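Local coordinates for protein cytolethal distending toxin subunit B (Escherichia coli, PDB 2F1N) that nicks DNA as the endonuclease subunit of a three-part bacterial toxin, very probably damaging the DNA of intoxicated cells and causing their arrest at G2/M, at residues A[14-19]-A[141-146]; A[94-99]-A[134-139]; A[161-166]-A[180-185]. All coordinates share one frame; numbering follows the deposited sequence.

Interaction 1 of 3, residues A[14-19]-A[141-146]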
loop_
_atom_site.group_PDB
_atom_site.type_symbol
_atom_site.label_atom_id
_atom_site.label_comp_id
_atom_site.label_asym_id
_atom_site.label_seq_id
_atom_site.Cartn_x
_atom_site.Cartn_y
_atom_site.Cartn_z
ATOM N N THR A 14 4.147 -14.685 3.067
ATOM C CA THR A 14 4.036 -15.554 1.890
ATOM C C THR A 14 2.666 -16.182 1.631
ATOM O O THR A 14 2.473 -16.797 0.596
ATOM C CB THR A 14 5.157 -16.650 1.851
ATOM O OG1 THR A 14 4.960 -17.592 2.909
ATOM C CG2 THR A 14 6.514 -16.035 2.151
ATOM N N ASP A 15 1.724 -16.037 2.559
ATOM C CA ASP A 15 0.370 -16.560 2.363
ATOM C C ASP A 15 -0.440 -15.615 1.458
ATOM O O ASP A 15 -1.449 -16.030 0.864
ATOM C CB ASP A 15 -0.363 -16.698 3.710
ATOM C CG ASP A 15 -0.080 -18.031 4.419
ATOM O OD1 ASP A 15 0.954 -18.687 4.151
ATOM O OD2 ASP A 15 -0.850 -18.486 5.284
ATOM N N PHE A 16 0.008 -14.357 1.386
ATOM C CA PHE A 16 -0.714 -13.276 0.689
ATOM C C PHE A 16 -0.134 -12.957 -0.704
ATOM O O PHE A 16 1.086 -12.954 -0.874
ATOM C CB PHE A 16 -0.620 -11.982 1.497
ATOM C CG PHE A 16 -1.294 -12.025 2.855
ATOM C CD1 PHE A 16 -0.672 -12.631 3.937
ATOM C CD2 PHE A 16 -2.540 -11.429 3.041
ATOM C CE1 PHE A 16 -1.289 -12.661 5.192
ATOM C CE2 PHE A 16 -3.175 -11.445 4.288
ATOM C CZ PHE A 16 -2.552 -12.067 5.367
ATOM N N ARG A 17 -1.008 -12.659 -1.676
ATOM C CA ARG A 17 -0.606 -11.953 -2.906
ATOM C C ARG A 17 -1.021 -10.508 -2.667
ATOM O O ARG A 17 -2.174 -10.251 -2.351
ATOM C CB ARG A 17 -1.380 -12.465 -4.118
ATOM C CG ARG A 17 -0.975 -13.829 -4.602
ATOM C CD ARG A 17 -1.787 -14.296 -5.808
ATOM N NE ARG A 17 -2.053 -13.237 -6.805
ATOM C CZ ARG A 17 -1.203 -12.897 -7.770
ATOM N NH1 ARG A 17 -0.041 -13.535 -7.872
ATOM N NH2 ARG A 17 -1.504 -11.939 -8.643
ATOM N N VAL A 18 -0.066 -9.586 -2.764
ATOM C CA VAL A 18 -0.384 -8.179 -2.547
ATOM C C VAL A 18 0.123 -7.387 -3.750
ATOM O O VAL A 18 0.840 -7.906 -4.618
ATOM C CB VAL A 18 0.233 -7.638 -1.224
ATOM C CG1 VAL A 18 -0.174 -8.535 -0.007
ATOM C CG2 VAL A 18 1.741 -7.584 -1.309
ATOM N N ALA A 19 -0.277 -6.127 -3.837
ATOM C CA ALA A 19 0.214 -5.275 -4.936
ATOM C C ALA A 19 0.085 -3.808 -4.579
ATOM O O ALA A 19 -0.518 -3.442 -3.572
ATOM C CB ALA A 19 -0.621 -5.561 -6.254
ATOM N N ASP A 141 0.036 -9.745 10.548
ATOM C CA ASP A 141 0.680 -9.034 9.448
ATOM C C ASP A 141 0.035 -7.656 9.268
ATOM O O ASP A 141 -1.165 -7.520 9.459
ATOM C CB ASP A 141 0.448 -9.828 8.181
ATOM C CG ASP A 141 1.033 -11.222 8.261
ATOM O OD1 ASP A 141 2.222 -11.337 8.525
ATOM O OD2 ASP A 141 0.373 -12.238 8.050
ATOM N N ALA A 142 0.851 -6.663 8.931
ATOM C CA ALA A 142 0.347 -5.321 8.721
ATOM C C ALA A 142 0.770 -4.869 7.330
ATOM O O ALA A 142 1.902 -5.115 6.882
ATOM C CB ALA A 142 0.921 -4.389 9.805
ATOM N N PHE A 143 -0.122 -4.115 6.655
ATOM C CA PHE A 143 0.191 -3.673 5.310
ATOM C C PHE A 143 -0.118 -2.183 5.224
ATOM O O PHE A 143 -1.169 -1.772 5.700
ATOM C CB PHE A 143 -0.729 -4.411 4.339
ATOM C CG PHE A 143 -0.540 -5.902 4.379
ATOM C CD1 PHE A 143 0.441 -6.504 3.585
ATOM C CD2 PHE A 143 -1.312 -6.681 5.230
ATOM C CE1 PHE A 143 0.639 -7.910 3.628
ATOM C CE2 PHE A 143 -1.124 -8.090 5.282
ATOM C CZ PHE A 143 -0.162 -8.667 4.471
ATOM N N PHE A 144 0.840 -1.408 4.681
ATOM C CA PHE A 144 0.698 0.051 4.537
ATOM C C PHE A 144 0.725 0.451 3.087
ATOM O O PHE A 144 1.361 -0.199 2.255
ATOM C CB PHE A 144 1.835 0.802 5.244
ATOM C CG PHE A 144 1.768 0.715 6.762
ATOM C CD1 PHE A 144 2.118 -0.453 7.412
ATOM C CD2 PHE A 144 1.224 1.760 7.495
ATOM C CE1 PHE A 144 2.034 -0.552 8.849
ATOM C CE2 PHE A 144 1.128 1.697 8.889
ATOM C CZ PHE A 144 1.504 0.530 9.571
ATOM N N THR A 145 -0.024 1.517 2.787
ATOM C CA THR A 145 0.206 2.240 1.534
ATOM C C THR A 145 0.968 3.571 1.761
ATOM O O THR A 145 0.701 4.278 2.723
ATOM C CB THR A 145 -1.138 2.447 0.798
ATOM O OG1 THR A 145 -0.894 3.171 -0.444
ATOM C CG2 THR A 145 -2.135 3.348 1.629
ATOM N N ALA A 146 1.954 3.853 0.902
ATOM C CA ALA A 146 2.822 5.036 1.079
ATOM C C ALA A 146 2.986 5.778 -0.229
ATOM O O ALA A 146 2.992 5.166 -1.324
ATOM C CB ALA A 146 4.190 4.666 1.576
#
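Phe16 and Phe143 both set CG opposite their own carbonyl carbon, with chi1 of -64° and -61°, and these two torsions carry the rings into the gap between the two segments from either side. The evidence for an edge-to-face pair is direct. CZ of Phe143 stands 3.8 Å above the plane of the Phe16 ring and over its centre, the centroids are 5.0 Å apart, and the planes meet at 55°, so the T is a tilted one. Phe143 thus presents its far edge, and Phe16 presents a face. The closest carbon pair of the two rings, Phe16 CG and Phe143 CZ, is 3.9 Å apart, an ordinary van der Waals separation.

Val18, two residues on, touches the same Phe143 ring with one branch: its CG1 lies 3.8 Å from Phe143 CE1, oblique to the ring, the two side chains crossing at about a right angle. Beside the aromatic pair, Asp141 brings OD2 obliquely to 3.3 Å from CE1 of Phe16, with the carboxylate plane almost perpendicular to the ring. This is a close contact and not a hydrogen bond. The other oxygen of Asp141, OD1, comes close to the carboxylate of Asp12, and two such groups side by side would probably favour protonation of one of them.

The backbones stay well apart, with Val18 CA 9.1 Å from Phe143 CA, so side chains alone span the interval. Ile50, on the strand 50-56, also meets both phenylalanine rings, and Met181 and Leu183 touch Val18. The start of strand 18-25 and the residues just before it are thereby packed against strand 141-147 of the other sheet, the face-to-face sheet packing that forms the centre of the DNase I-like alpha/beta sandwich.

Interaction 2 of 3, residues A[94-99]-A[134-139]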
loop_
_atom_site.group_PDB
_atom_site.type_symbol
_atom_site.label_atom_id
_atom_site.label_comp_id
_atom_site.label_asym_id
_atom_site.label_seq_id
_atom_site.Cartn_x
_atom_site.Cartn_y
_atom_site.Cartn_z
ATOM N N TYR A 94 -13.206 -4.816 1.290
ATOM C CA TYR A 94 -13.162 -3.671 2.195
ATOM C C TYR A 94 -12.188 -2.636 1.659
ATOM O O TYR A 94 -11.097 -2.965 1.208
ATOM C CB TYR A 94 -12.703 -4.128 3.616
ATOM C CG TYR A 94 -13.796 -4.865 4.347
ATOM C CD1 TYR A 94 -13.994 -6.217 4.130
ATOM C CD2 TYR A 94 -14.608 -4.180 5.243
ATOM C CE1 TYR A 94 -15.041 -6.910 4.802
ATOM C CE2 TYR A 94 -15.606 -4.825 5.922
ATOM C CZ TYR A 94 -15.801 -6.206 5.712
ATOM O OH TYR A 94 -16.798 -6.866 6.393
ATOM N N ILE A 95 -12.587 -1.349 1.665
ATOM C CA ILE A 95 -11.673 -0.283 1.247
ATOM C C ILE A 95 -11.376 0.610 2.420
ATOM O O ILE A 95 -12.301 1.031 3.134
ATOM C CB ILE A 95 -12.337 0.591 0.107
ATOM C CG1 ILE A 95 -12.697 -0.276 -1.120
ATOM C CG2 ILE A 95 -11.342 1.707 -0.308
ATOM C CD1 ILE A 95 -13.439 0.576 -2.226
ATOM N N TYR A 96 -10.108 0.940 2.638
ATOM C CA TYR A 96 -9.765 1.902 3.708
ATOM C C TYR A 96 -9.246 3.093 2.952
ATOM O O TYR A 96 -8.238 3.015 2.197
ATOM C CB TYR A 96 -8.686 1.281 4.655
ATOM C CG TYR A 96 -9.315 0.093 5.292
ATOM C CD1 TYR A 96 -10.109 0.248 6.446
ATOM C CD2 TYR A 96 -9.279 -1.168 4.660
ATOM C CE1 TYR A 96 -10.790 -0.846 7.017
ATOM C CE2 TYR A 96 -9.987 -2.252 5.197
ATOM C CZ TYR A 96 -10.729 -2.083 6.373
ATOM O OH TYR A 96 -11.459 -3.150 6.893
ATOM N N PHE A 97 -9.972 4.195 3.085
ATOM C CA PHE A 97 -9.735 5.338 2.190
ATOM C C PHE A 97 -9.386 6.577 2.972
ATOM O O PHE A 97 -10.111 6.917 3.911
ATOM C CB PHE A 97 -10.976 5.567 1.302
ATOM C CG PHE A 97 -10.667 6.343 0.042
ATOM C CD1 PHE A 97 -10.560 7.693 0.075
ATOM C CD2 PHE A 97 -10.460 5.662 -1.180
ATOM C CE1 PHE A 97 -10.239 8.425 -1.074
ATOM C CE2 PHE A 97 -10.137 6.403 -2.359
ATOM C CZ PHE A 97 -10.019 7.773 -2.266
ATOM N N SER A 98 -8.333 7.289 2.553
ATOM C CA SER A 98 -7.989 8.557 3.208
ATOM C C SER A 98 -8.014 9.672 2.190
ATOM O O SER A 98 -7.166 9.691 1.312
ATOM C CB SER A 98 -6.594 8.547 3.818
ATOM O OG SER A 98 -6.551 7.570 4.823
ATOM N N ALA A 99 -8.992 10.558 2.306
ATOM C CA ALA A 99 -8.982 11.811 1.575
ATOM C C ALA A 99 -7.888 12.683 2.229
ATOM O O ALA A 99 -8.012 13.134 3.376
ATOM C CB ALA A 99 -10.340 12.460 1.670
ATOM N N LEU A 134 -1.060 4.968 5.787
ATOM C CA LEU A 134 -2.321 4.318 6.138
ATOM C C LEU A 134 -2.015 2.839 6.112
ATOM O O LEU A 134 -1.451 2.369 5.141
ATOM C CB LEU A 134 -3.386 4.683 5.108
ATOM C CG LEU A 134 -4.673 3.833 5.015
ATOM C CD1 LEU A 134 -5.478 4.042 6.300
ATOM C CD2 LEU A 134 -5.483 4.238 3.745
ATOM N N GLY A 135 -2.400 2.120 7.168
ATOM C CA GLY A 135 -2.109 0.686 7.213
ATOM C C GLY A 135 -3.271 -0.115 7.797
ATOM O O GLY A 135 -4.107 0.443 8.521
ATOM N N ILE A 136 -3.310 -1.428 7.487
ATOM C CA ILE A 136 -4.260 -2.325 8.156
ATOM C C ILE A 136 -3.488 -3.531 8.715
ATOM O O ILE A 136 -2.473 -3.934 8.165
ATOM C CB ILE A 136 -5.381 -2.820 7.204
ATOM C CG1 ILE A 136 -4.819 -3.634 6.044
ATOM C CG2 ILE A 136 -6.184 -1.547 6.674
ATOM C CD1 ILE A 136 -5.890 -4.204 5.126
ATOM N N ARG A 137 -4.018 -4.109 9.773
ATOM C CA ARG A 137 -3.481 -5.362 10.315
ATOM C C ARG A 137 -4.503 -6.456 10.044
ATOM O O ARG A 137 -5.707 -6.247 10.283
ATOM C CB ARG A 137 -3.248 -5.225 11.833
ATOM C CG ARG A 137 -2.638 -6.546 12.443
ATOM C CD ARG A 137 -2.401 -6.453 13.943
ATOM N NE ARG A 137 -3.635 -6.157 14.690
ATOM C CZ ARG A 137 -4.578 -7.069 15.005
ATOM N NH1 ARG A 137 -4.460 -8.338 14.604
ATOM N NH2 ARG A 137 -5.672 -6.698 15.678
ATOM N N ILE A 138 -4.038 -7.607 9.531
ATOM C CA ILE A 138 -4.886 -8.792 9.409
ATOM C C ILE A 138 -4.081 -9.863 10.121
ATOM O O ILE A 138 -2.981 -10.224 9.663
ATOM C CB ILE A 138 -5.106 -9.150 7.951
ATOM C CG1 ILE A 138 -5.971 -8.050 7.282
ATOM C CG2 ILE A 138 -5.867 -10.491 7.811
ATOM C CD1 ILE A 138 -5.774 -8.045 5.821
ATOM N N GLY A 139 -4.583 -10.328 11.257
ATOM C CA GLY A 139 -3.796 -11.310 12.025
ATOM C C GLY A 139 -2.456 -10.726 12.444
ATOM O O GLY A 139 -2.360 -9.616 12.989
#
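Tyr96 is the first residue of 94-99 to meet the other strand, and it does so with a ring face. The methyl CG2 of Ile136 sits 4.0 Å from the centroid of the Tyr96 ring and 23° off its normal, which satisfies a CH-pi contact. The methyl is displaced toward the rim, and its closest ring atom is CD2 of Tyr96, at 3.7 Å. In Ile136, CG1 lies between the backbone N and the carbonyl carbon (chi1 62°), which puts CG2 opposite the carbonyl carbon and over the Tyr96 ring. At the far end of the ring, the hydroxyl of Tyr96 is hydrogen-bonded to the carboxylate of Glu79 and to the backbone N of Ala117, which probably helps to hold the ring in this orientation.

The two strands run roughly antiparallel, at 153°, yet their axes approach no closer than 8.5 Å. That spacing marks layers of a beta sandwich, here the two central sheets of the DNase I-like fold, and not neighbours within one sheet.

Still on Tyr96, the carbonyl O lies 3.4 Å from CD2 of Leu134, a methyl against a peptide oxygen. Ser98 faces Leu134 again: its OG is 3.7 Å from Leu134 CD2 and 4.0 Å from Leu134 CD1, so OG lies against both methyls of the leucine, nearer CD2, while making a weak hydrogen bond to the carbonyl of Pro76.

Interaction 3 of 3, residues A[161-166]-A[180-185]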
loop_
_atom_site.group_PDB
_atom_site.type_symbol
_atom_site.label_atom_id
_atom_site.label_comp_id
_atom_site.label_asym_id
_atom_site.label_seq_id
_atom_site.Cartn_x
_atom_site.Cartn_y
_atom_site.Cartn_z
ATOM N N GLU A 161 11.206 4.351 8.326
ATOM C CA GLU A 161 11.633 4.442 9.719
ATOM C C GLU A 161 10.447 4.660 10.692
ATOM O O GLU A 161 10.418 4.080 11.815
ATOM C CB GLU A 161 12.743 5.477 9.897
ATOM C CG GLU A 161 14.008 5.058 9.143
ATOM C CD GLU A 161 14.981 6.177 8.838
ATOM O OE1 GLU A 161 14.677 7.362 9.096
ATOM O OE2 GLU A 161 16.072 5.846 8.291
ATOM N N GLU A 162 9.477 5.452 10.261
ATOM C CA GLU A 162 8.267 5.638 11.056
ATOM C C GLU A 162 7.517 4.331 11.317
ATOM O O GLU A 162 7.062 4.102 12.427
ATOM C CB GLU A 162 7.317 6.686 10.478
ATOM C CG GLU A 162 6.138 6.989 11.432
ATOM C CD GLU A 162 5.356 8.250 11.098
ATOM O OE1 GLU A 162 4.746 8.319 10.036
ATOM O OE2 GLU A 162 5.335 9.192 11.919
ATOM N N VAL A 163 7.409 3.466 10.305
ATOM C CA VAL A 163 6.705 2.192 10.475
ATOM C C VAL A 163 7.518 1.295 11.395
ATOM O O VAL A 163 6.975 0.700 12.315
ATOM C CB VAL A 163 6.512 1.461 9.122
ATOM C CG1 VAL A 163 5.945 0.045 9.353
ATOM C CG2 VAL A 163 5.565 2.302 8.201
ATOM N N TYR A 164 8.816 1.204 11.165
ATOM C CA TYR A 164 9.651 0.370 12.041
ATOM C C TYR A 164 9.518 0.836 13.515
ATOM O O TYR A 164 9.349 0.030 14.447
ATOM C CB TYR A 164 11.122 0.570 11.618
ATOM C CG TYR A 164 12.117 0.034 12.629
ATOM C CD1 TYR A 164 12.459 -1.315 12.643
ATOM C CD2 TYR A 164 12.733 0.889 13.545
ATOM C CE1 TYR A 164 13.424 -1.784 13.555
ATOM C CE2 TYR A 164 13.645 0.429 14.463
ATOM C CZ TYR A 164 13.991 -0.907 14.464
ATOM O OH TYR A 164 14.949 -1.352 15.375
ATOM N N ASN A 165 9.633 2.138 13.734
ATOM C CA ASN A 165 9.537 2.643 15.121
ATOM C C ASN A 165 8.152 2.502 15.756
ATOM O O ASN A 165 8.032 2.309 16.992
ATOM C CB ASN A 165 10.093 4.070 15.240
ATOM C CG ASN A 165 11.623 4.104 15.141
ATOM O OD1 ASN A 165 12.328 3.506 15.963
ATOM N ND2 ASN A 165 12.140 4.802 14.162
ATOM N N PHE A 166 7.093 2.659 14.943
ATOM C CA PHE A 166 5.734 2.499 15.426
ATOM C C PHE A 166 5.536 1.119 16.090
ATOM O O PHE A 166 5.059 1.024 17.246
ATOM C CB PHE A 166 4.734 2.695 14.271
ATOM C CG PHE A 166 3.307 2.376 14.638
ATOM C CD1 PHE A 166 2.621 3.128 15.594
ATOM C CD2 PHE A 166 2.660 1.279 14.047
ATOM C CE1 PHE A 166 1.291 2.826 15.947
ATOM C CE2 PHE A 166 1.329 0.988 14.371
ATOM C CZ PHE A 166 0.649 1.756 15.352
ATOM N N TRP A 180 5.434 -6.597 9.004
ATOM C CA TRP A 180 4.837 -5.461 8.266
ATOM C C TRP A 180 5.354 -5.349 6.842
ATOM O O TRP A 180 6.488 -5.781 6.520
ATOM C CB TRP A 180 5.024 -4.155 9.028
ATOM C CG TRP A 180 6.393 -3.860 9.601
ATOM C CD1 TRP A 180 6.777 -4.069 10.897
ATOM C CD2 TRP A 180 7.524 -3.259 8.941
ATOM N NE1 TRP A 180 8.065 -3.633 11.087
ATOM C CE2 TRP A 180 8.547 -3.113 9.920
ATOM C CE3 TRP A 180 7.774 -2.780 7.621
ATOM C CZ2 TRP A 180 9.815 -2.557 9.635
ATOM C CZ3 TRP A 180 9.044 -2.206 7.339
ATOM C CH2 TRP A 180 10.036 -2.086 8.346
ATOM N N MET A 181 4.523 -4.752 5.966
ATOM C CA MET A 181 4.941 -4.540 4.598
ATOM C C MET A 181 4.458 -3.157 4.197
ATOM O O MET A 181 3.295 -2.860 4.389
ATOM C CB MET A 181 4.338 -5.578 3.653
ATOM C CG MET A 181 4.955 -5.413 2.279
ATOM S SD MET A 181 4.341 -6.540 1.016
ATOM C CE MET A 181 4.704 -8.128 1.756
ATOM N N ILE A 182 5.368 -2.345 3.679
ATOM C CA ILE A 182 4.995 -1.017 3.161
ATOM C C ILE A 182 5.007 -1.098 1.623
ATOM O O ILE A 182 6.039 -1.410 1.005
ATOM C CB ILE A 182 6.013 0.042 3.619
ATOM C CG1 ILE A 182 6.259 -0.014 5.155
ATOM C CG2 ILE A 182 5.484 1.433 3.180
ATOM C CD1 ILE A 182 7.456 0.823 5.651
ATOM N N LEU A 183 3.876 -0.796 0.997
ATOM C CA LEU A 183 3.730 -0.922 -0.462
ATOM C C LEU A 183 3.479 0.478 -0.969
ATOM O O LEU A 183 2.592 1.162 -0.464
ATOM C CB LEU A 183 2.481 -1.749 -0.759
ATOM C CG LEU A 183 2.601 -3.241 -0.403
ATOM C CD1 LEU A 183 1.223 -3.866 0.009
ATOM C CD2 LEU A 183 3.145 -3.936 -1.656
ATOM N N GLY A 184 4.268 0.939 -1.899
ATOM C CA GLY A 184 3.936 2.261 -2.400
ATOM C C GLY A 184 4.859 2.823 -3.408
ATOM O O GLY A 184 5.708 2.098 -3.960
ATOM N N ASP A 185 4.591 4.101 -3.708
ATOM C CA ASP A 185 5.419 4.877 -4.605
ATOM C C ASP A 185 6.387 5.639 -3.726
ATOM O O ASP A 185 6.063 6.657 -3.090
ATOM C CB ASP A 185 4.525 5.818 -5.442
ATOM C CG ASP A 185 5.304 6.693 -6.382
ATOM O OD1 ASP A 185 6.583 6.682 -6.395
ATOM O OD2 ASP A 185 4.675 7.488 -7.123
#
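Trp180 on the strand and Tyr164 on the helix touch each other and also share a polar partner: the indole NE1 of Trp180 and the carbonyl O of Tyr164 are both hydrogen-bonded to the same hydroxyl, OG of Ser229. One oxygen thus bridges the two elements and helps to fix the rotation of the indole about its side-chain bonds.

Trp180 has CG between its backbone N and carbonyl carbon (chi1 46°), and its indole offers a face to the helix. CG1 of Val163 lies over that face, 4.0 Å from the centroid of the six-membered ring and 25° off the normal, which meets the geometry of a CH-pi contact. The methyl is offset toward the rim at CD2 of Trp180, its closest atom at 3.7 Å. The second branch of the valine serves the next residue facing the helix: CG2 of Val163 meets CD1 of Ile182 tip to tip at 3.5 Å. The two methyls of Val163 are therefore divided between Trp180 and Ile182, two residues apart on the strand.

Tyr164 adds its main chain and CB, not its ring face. CZ2 of Trp180 is 3.8 Å from Tyr164 CA and 3.9 Å from Tyr164 CB, and it lies at the edge of the Tyr164 ring, near its plane.

Helix and strand run at 160° with axes 9.9 Å apart, the usual spacing of a helix packed on a sheet. The chemistry suggests that dispersion and CH-pi contacts dominate the packing of 161-166 on strand 180-183, with Ser229 satisfying the buried indole N-H.

In the fold
From the N terminus, the loop opened at 14-19 runs for more than a hundred residues before interaction 1 closes it at 141-146. Within that loop lies interaction 2, which opens at 94-99 and closes at 134-139, just before the hairpin turn into strand 141-147. Interaction 3 follows in series, joining helix 156-168 to strand 179-183. No loops cross. Interactions 1 and 2 bind the two sheets at separate places, while interaction 3 lays a helix on the outer side of the six-stranded sheet. That sheet unites all three: strand 141-147 pairs with strands 133-138 and 179-183, through probable hydrogen bonds between Phe143 N and Ile136 O and between Ala142 O and Met181 N.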